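Local atomic coordinates of SusD superfamily protein (Parabacteroides distasonis, PDB entry 3OTN), a protein that probably binds carbohydrate or another nutrient at the outer membrane, as a member of the SusD family. Residues 27-32 with 90-95; 85-90 with 137-142. All coordinates share one frame; numbering follows the deposited sequence.

Helix 79-100 is common to both contacts, whose centres lie about 8 Å apart on the same side of the chain's centre. Along the chain the segments alternate: 27-32 of contact 1, then 85-90 of contact 2, then 90-95 and finally 137-142, with Ile90 shared. The loop after helix 15-25 thus meets the helix in contact 1, and the loop after helix 108-133 meets it in contact 2. One direct link between them is a weak hydrogen bond from Asn94 ND2 to Ile139 O (3.2 Å); Lys29 and Val32 also pack on Asp85. Helix 79-100 thereby holds two separate connections of the mainly helical N-terminal region of this SusD-family protein.

Contact 1. Residues 27-32 with 90-95; sequences YLKNTV and IANCNL. With EDO (1,2-ethanediol), chain R.
Asn92 reaches from its helix toward Lys29, and the two side chains cross at about a right angle, with the amide nitrogen Asn92 ND2 4.1 Å from Lys29 CG. Leu28 adds a looser touch, its CB 4.5 Å from the same ND2. The direct contact is slight, and two waters do most of the joining. One accepts from the backbone Lys29 N at 3.0 Å and from Asn92 ND2 at 2.7 Å; the other accepts from Lys29 NZ at 2.9 Å and again from Asn92 ND2 at 2.7 Å. A single amide nitrogen thereby serves both bridges, which should restrain the turning of the amide. The lysine chain bends at chi2 (-72°) and again at chi4 (-64°), and this brings its ammonium group round to the second water. Elsewhere on the helix, O1 of a bound ethanediol donates to Asn94 O (3.1 Å). At the surface, the loop 27-32, which passes into a 3-10 turn from Lys29 on, between helix 15-25 and strand 36-37, meets helix 79-100, on which Lys29 also packs against Asp85 and Ala88. Met121 of helix 108-133 touches Tyr27 and Asn30, and its Tyr126 and Leu129 pack on Ile90.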
loop_
_atom_site.group_PDB
_atom_site.type_symbol
_atom_site.label_atom_id
_atom_site.label_comp_id
_atom_site.label_asym_id
_atom_site.label_seq_id
_atom_site.Cartn_x
_atom_site.Cartn_y
_atom_site.Cartn_z
ATOM N N TYR A 27 -10.550 4.031 -12.643
ATOM C CA TYR A 27 -10.276 2.863 -11.793
ATOM C C TYR A 27 -9.425 1.786 -12.473
ATOM O O TYR A 27 -8.857 0.942 -11.780
ATOM C CB TYR A 27 -11.582 2.199 -11.324
ATOM C CG TYR A 27 -12.507 3.014 -10.402
ATOM C CD1 TYR A 27 -13.221 4.131 -10.846
ATOM C CD2 TYR A 27 -12.672 2.635 -9.080
ATOM C CE1 TYR A 27 -14.073 4.846 -9.962
ATOM C CE2 TYR A 27 -13.502 3.328 -8.208
ATOM C CZ TYR A 27 -14.218 4.408 -8.637
ATOM O OH TYR A 27 -15.036 5.028 -7.687
ATOM N N LEU A 28 -9.361 1.797 -13.796
ATOM C CA LEU A 28 -8.794 0.678 -14.557
ATOM C C LEU A 28 -7.365 0.376 -14.170
ATOM O O LEU A 28 -7.001 -0.781 -13.965
ATOM C CB LEU A 28 -8.867 0.940 -16.066
ATOM C CG LEU A 28 -10.265 0.972 -16.676
ATOM C CD1 LEU A 28 -10.156 1.337 -18.176
ATOM C CD2 LEU A 28 -10.981 -0.349 -16.419
ATOM N N LYS A 29 -6.567 1.428 -14.018
ATOM C CA LYS A 29 -5.148 1.237 -13.723
ATOM C C LYS A 29 -4.871 1.080 -12.218
ATOM O O LYS A 29 -3.712 1.033 -11.806
ATOM C CB LYS A 29 -4.288 2.305 -14.427
ATOM C CG LYS A 29 -4.161 2.057 -15.949
ATOM C CD LYS A 29 -3.247 0.852 -16.194
ATOM C CE LYS A 29 -2.951 0.605 -17.635
ATOM N NZ LYS A 29 -4.151 0.263 -18.316
ATOM N N ASN A 30 -5.924 0.930 -11.402
ATOM C CA ASN A 30 -5.770 0.406 -10.035
ATOM C C ASN A 30 -5.135 -1.010 -9.947
ATOM O O ASN A 30 -4.734 -1.452 -8.858
ATOM C CB ASN A 30 -7.122 0.384 -9.285
ATOM C CG ASN A 30 -7.613 1.767 -8.856
ATOM O OD1 ASN A 30 -7.236 2.828 -9.424
ATOM N ND2 ASN A 30 -8.516 1.766 -7.893
ATOM N N THR A 31 -5.095 -1.719 -11.069
ATOM C CA THR A 31 -4.352 -2.948 -11.203
ATOM C C THR A 31 -2.909 -2.768 -10.768
ATOM O O THR A 31 -2.335 -3.677 -10.185
ATOM C CB THR A 31 -4.369 -3.472 -12.636
ATOM O OG1 THR A 31 -3.864 -2.436 -13.497
ATOM C CG2 THR A 31 -5.783 -3.886 -13.053
ATOM N N VAL A 32 -2.342 -1.582 -10.950
ATOM C CA VAL A 32 -0.917 -1.363 -10.588
ATOM C C VAL A 32 -0.602 -1.608 -9.104
ATOM O O VAL A 32 0.533 -1.969 -8.756
ATOM C CB VAL A 32 -0.417 0.059 -11.002
ATOM C CG1 VAL A 32 -0.966 1.136 -10.047
ATOM C CG2 VAL A 32 1.094 0.098 -11.053
ATOM N N ILE A 90 -3.283 8.229 -14.951
ATOM C CA ILE A 90 -3.332 9.697 -14.965
ATOM C C ILE A 90 -3.884 10.184 -16.300
ATOM O O ILE A 90 -4.753 11.081 -16.313
ATOM C CB ILE A 90 -1.922 10.331 -14.605
ATOM C CG1 ILE A 90 -1.651 10.161 -13.106
ATOM C CG2 ILE A 90 -1.851 11.845 -15.003
ATOM C CD1 ILE A 90 -0.135 10.089 -12.765
ATOM N N ALA A 91 -3.462 9.559 -17.398
ATOM C CA ALA A 91 -4.001 9.905 -18.754
ATOM C C ALA A 91 -5.490 9.622 -18.814
ATOM O O ALA A 91 -6.252 10.431 -19.365
ATOM C CB ALA A 91 -3.263 9.176 -19.916
ATOM N N ASN A 92 -5.916 8.497 -18.234
ATOM C CA ASN A 92 -7.354 8.195 -18.135
ATOM C C ASN A 92 -8.085 9.262 -17.350
ATOM O O ASN A 92 -9.143 9.704 -17.771
ATOM C CB ASN A 92 -7.651 6.809 -17.490
ATOM C CG ASN A 92 -7.299 5.636 -18.396
ATOM O OD1 ASN A 92 -7.457 5.707 -19.609
ATOM N ND2 ASN A 92 -6.844 4.545 -17.800
ATOM N N CYS A 93 -7.516 9.679 -16.223
ATOM C CA CYS A 93 -8.121 10.710 -15.402
ATOM C C CYS A 93 -8.220 12.056 -16.089
ATOM O O CYS A 93 -9.254 12.749 -15.945
ATOM C CB CYS A 93 -7.381 10.903 -14.078
ATOM S SG CYS A 93 -7.337 9.475 -12.953
ATOM N N ASN A 94 -7.148 12.478 -16.770
ATOM C CA ASN A 94 -7.143 13.780 -17.438
ATOM C C ASN A 94 -8.206 13.848 -18.510
ATOM O O ASN A 94 -8.916 14.840 -18.628
ATOM C CB ASN A 94 -5.757 14.127 -18.008
ATOM C CG ASN A 94 -4.707 14.354 -16.906
ATOM O OD1 ASN A 94 -5.064 14.679 -15.787
ATOM N ND2 ASN A 94 -3.415 14.149 -17.223
ATOM N N LEU A 95 -8.348 12.772 -19.272
ATOM C CA LEU A 95 -9.346 12.715 -20.333
ATOM C C LEU A 95 -10.770 12.638 -19.759
ATOM O O LEU A 95 -11.700 13.307 -20.252
ATOM C CB LEU A 95 -9.035 11.510 -21.245
ATOM C CG LEU A 95 -9.859 11.262 -22.511
ATOM C CD1 LEU A 95 -10.039 12.550 -23.313
ATOM C CD2 LEU A 95 -9.195 10.161 -23.354
HETATM C C1 EDO R . -8.081 17.594 -17.158
HETATM O O1 EDO R . -8.080 17.796 -18.565
HETATM C C2 EDO R . -7.840 18.923 -16.457
HETATM O O2 EDO R . -7.202 18.706 -15.194
HETATM O O HOH W 1 -7.080 4.122 -15.121
HETATM O O HOH W 2 -6.107 2.318 -19.049
#

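Contact 2. Residues 85-90 with 137-142; sequences DCYAGI and PKITTV. With EDO (1,2-ethanediol), chain R.
Pro137 receives the phenol of Tyr87, whose OH donates to Pro137 O at 2.7 Å. The hydroxyl lies in the carbonyl plane on a lone pair, with a C=O...OH angle of 123°, and the oxygen sits at the edge of the tyrosine ring, in its plane. The pyrrolidine ring crosses the tyrosine at about a right angle, bringing Pro137 CD to 3.2 Å from Tyr87 OH. A phenylalanine in place of Tyr87 would probably leave Pro137 O without this donor and let the loop shift from the helix. Next along, Lys138 turns away and forms salt bridges with Glu158 and Glu162 of helix 156-172. Ile139 comes back toward the helix: its CD1 tip lies 4.0 Å from Tyr87 CE1, oblique to the ring, the two side chains crossing at about a right angle. Its carbonyl oxygen Ile139 O is 3.5 Å from Ile90 CG2 and is also hydrogen-bonded by Tyr126 OH. Thr140 points away from the helix, while its carbonyl O takes a weak hydrogen bond from O2 of an ethanediol, 3.0 Å away. This is helix-to-loop packing in the mainly helical, probably TPR-like N-terminal part of the SusD fold: the irregular connection between helices 108-133 and 156-172 runs past helix 79-100, fastened by a tyrosine hydroxyl on a backbone carbonyl and by isoleucine contacts.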
loop_
_atom_site.group_PDB
_atom_site.type_symbol
_atom_site.label_atom_id
_atom_site.label_comp_id
_atom_site.label_asym_id
_atom_site.label_seq_id
_atom_site.Cartn_x
_atom_site.Cartn_y
_atom_site.Cartn_z
ATOM N N ASP A 85 1.931 2.325 -15.613
ATOM C CA ASP A 85 0.507 2.168 -15.261
ATOM C C ASP A 85 -0.024 3.342 -14.488
ATOM O O ASP A 85 -1.160 3.691 -14.702
ATOM C CB ASP A 85 0.232 0.928 -14.419
ATOM C CG ASP A 85 0.365 -0.367 -15.209
ATOM O OD1 ASP A 85 0.576 -0.358 -16.453
ATOM O OD2 ASP A 85 0.296 -1.404 -14.540
ATOM N N CYS A 86 0.770 3.921 -13.573
ATOM C CA CYS A 86 0.368 5.167 -12.924
ATOM C C CYS A 86 0.134 6.256 -13.960
ATOM O O CYS A 86 -0.900 6.941 -13.926
ATOM C CB CYS A 86 1.367 5.630 -11.844
ATOM S SG CYS A 86 1.238 4.617 -10.318
ATOM N N TYR A 87 1.061 6.412 -14.901
ATOM C CA TYR A 87 0.872 7.432 -15.935
ATOM C C TYR A 87 -0.290 7.112 -16.879
ATOM O O TYR A 87 -1.012 8.040 -17.269
ATOM C CB TYR A 87 2.175 7.804 -16.681
ATOM C CG TYR A 87 2.882 8.917 -15.933
ATOM C CD1 TYR A 87 2.339 10.185 -15.860
ATOM C CD2 TYR A 87 4.036 8.662 -15.214
ATOM C CE1 TYR A 87 2.961 11.189 -15.123
ATOM C CE2 TYR A 87 4.671 9.649 -14.509
ATOM C CZ TYR A 87 4.124 10.907 -14.445
ATOM O OH TYR A 87 4.775 11.862 -13.679
ATOM N N ALA A 88 -0.514 5.835 -17.197
ATOM C CA ALA A 88 -1.727 5.463 -17.982
ATOM C C ALA A 88 -2.988 5.841 -17.211
ATOM O O ALA A 88 -3.922 6.369 -17.774
ATOM C CB ALA A 88 -1.730 3.948 -18.342
ATOM N N GLY A 89 -3.007 5.556 -15.907
ATOM C CA GLY A 89 -4.116 5.951 -15.043
ATOM C C GLY A 89 -4.371 7.453 -15.030
ATOM O O GLY A 89 -5.523 7.890 -15.101
ATOM N N ILE A 90 -3.283 8.229 -14.951
ATOM C CA ILE A 90 -3.332 9.697 -14.965
ATOM C C ILE A 90 -3.884 10.184 -16.300
ATOM O O ILE A 90 -4.753 11.081 -16.313
ATOM C CB ILE A 90 -1.922 10.331 -14.605
ATOM C CG1 ILE A 90 -1.651 10.161 -13.106
ATOM C CG2 ILE A 90 -1.851 11.845 -15.003
ATOM C CD1 ILE A 90 -0.135 10.089 -12.765
ATOM N N PRO A 137 7.032 13.990 -14.001
ATOM C CA PRO A 137 6.303 14.923 -14.870
ATOM C C PRO A 137 4.940 15.344 -14.334
ATOM O O PRO A 137 4.185 14.527 -13.847
ATOM C CB PRO A 137 6.155 14.135 -16.175
ATOM C CG PRO A 137 7.360 13.250 -16.190
ATOM C CD PRO A 137 7.573 12.859 -14.784
ATOM N N LYS A 138 4.680 16.636 -14.439
ATOM C CA LYS A 138 3.485 17.286 -13.964
ATOM C C LYS A 138 2.516 17.416 -15.142
ATOM O O LYS A 138 2.618 18.354 -15.915
ATOM C CB LYS A 138 3.873 18.657 -13.420
ATOM C CG LYS A 138 2.733 19.479 -12.822
ATOM C CD LYS A 138 3.280 20.700 -12.067
ATOM C CE LYS A 138 3.844 21.722 -12.959
ATOM N NZ LYS A 138 4.244 22.946 -12.185
ATOM N N ILE A 139 1.575 16.470 -15.246
ATOM C CA ILE A 139 0.669 16.327 -16.380
ATOM C C ILE A 139 -0.779 16.277 -15.906
ATOM O O ILE A 139 -1.191 15.324 -15.232
ATOM C CB ILE A 139 0.977 15.035 -17.182
ATOM C CG1 ILE A 139 2.407 15.046 -17.710
ATOM C CG2 ILE A 139 0.023 14.885 -18.375
ATOM C CD1 ILE A 139 2.852 13.707 -18.270
ATOM N N THR A 140 -1.521 17.325 -16.226
ATOM C CA THR A 140 -2.946 17.406 -15.943
ATOM C C THR A 140 -3.752 17.717 -17.195
ATOM O O THR A 140 -4.954 17.961 -17.089
ATOM C CB THR A 140 -3.246 18.526 -14.890
ATOM O OG1 THR A 140 -2.752 19.769 -15.371
ATOM C CG2 THR A 140 -2.583 18.214 -13.563
ATOM N N THR A 141 -3.125 17.731 -18.369
ATOM C CA THR A 141 -3.840 18.029 -19.605
ATOM C C THR A 141 -3.803 16.792 -20.486
ATOM O O THR A 141 -2.905 15.964 -20.362
ATOM C CB THR A 141 -3.254 19.272 -20.359
ATOM O OG1 THR A 141 -2.113 18.899 -21.121
ATOM C CG2 THR A 141 -2.855 20.357 -19.399
ATOM N N VAL A 142 -4.792 16.671 -21.372
ATOM C CA VAL A 142 -4.856 15.551 -22.281
ATOM C C VAL A 142 -3.620 15.619 -23.191
ATOM O O VAL A 142 -3.098 16.716 -23.469
ATOM C CB VAL A 142 -6.208 15.503 -23.058
ATOM C CG1 VAL A 142 -7.382 15.410 -22.035
ATOM C CG2 VAL A 142 -6.356 16.702 -23.988
HETATM C C1 EDO R . -8.081 17.594 -17.158
HETATM O O1 EDO R . -8.080 17.796 -18.565
HETATM C C2 EDO R . -7.840 18.923 -16.457
HETATM O O2 EDO R . -7.202 18.706 -15.194
#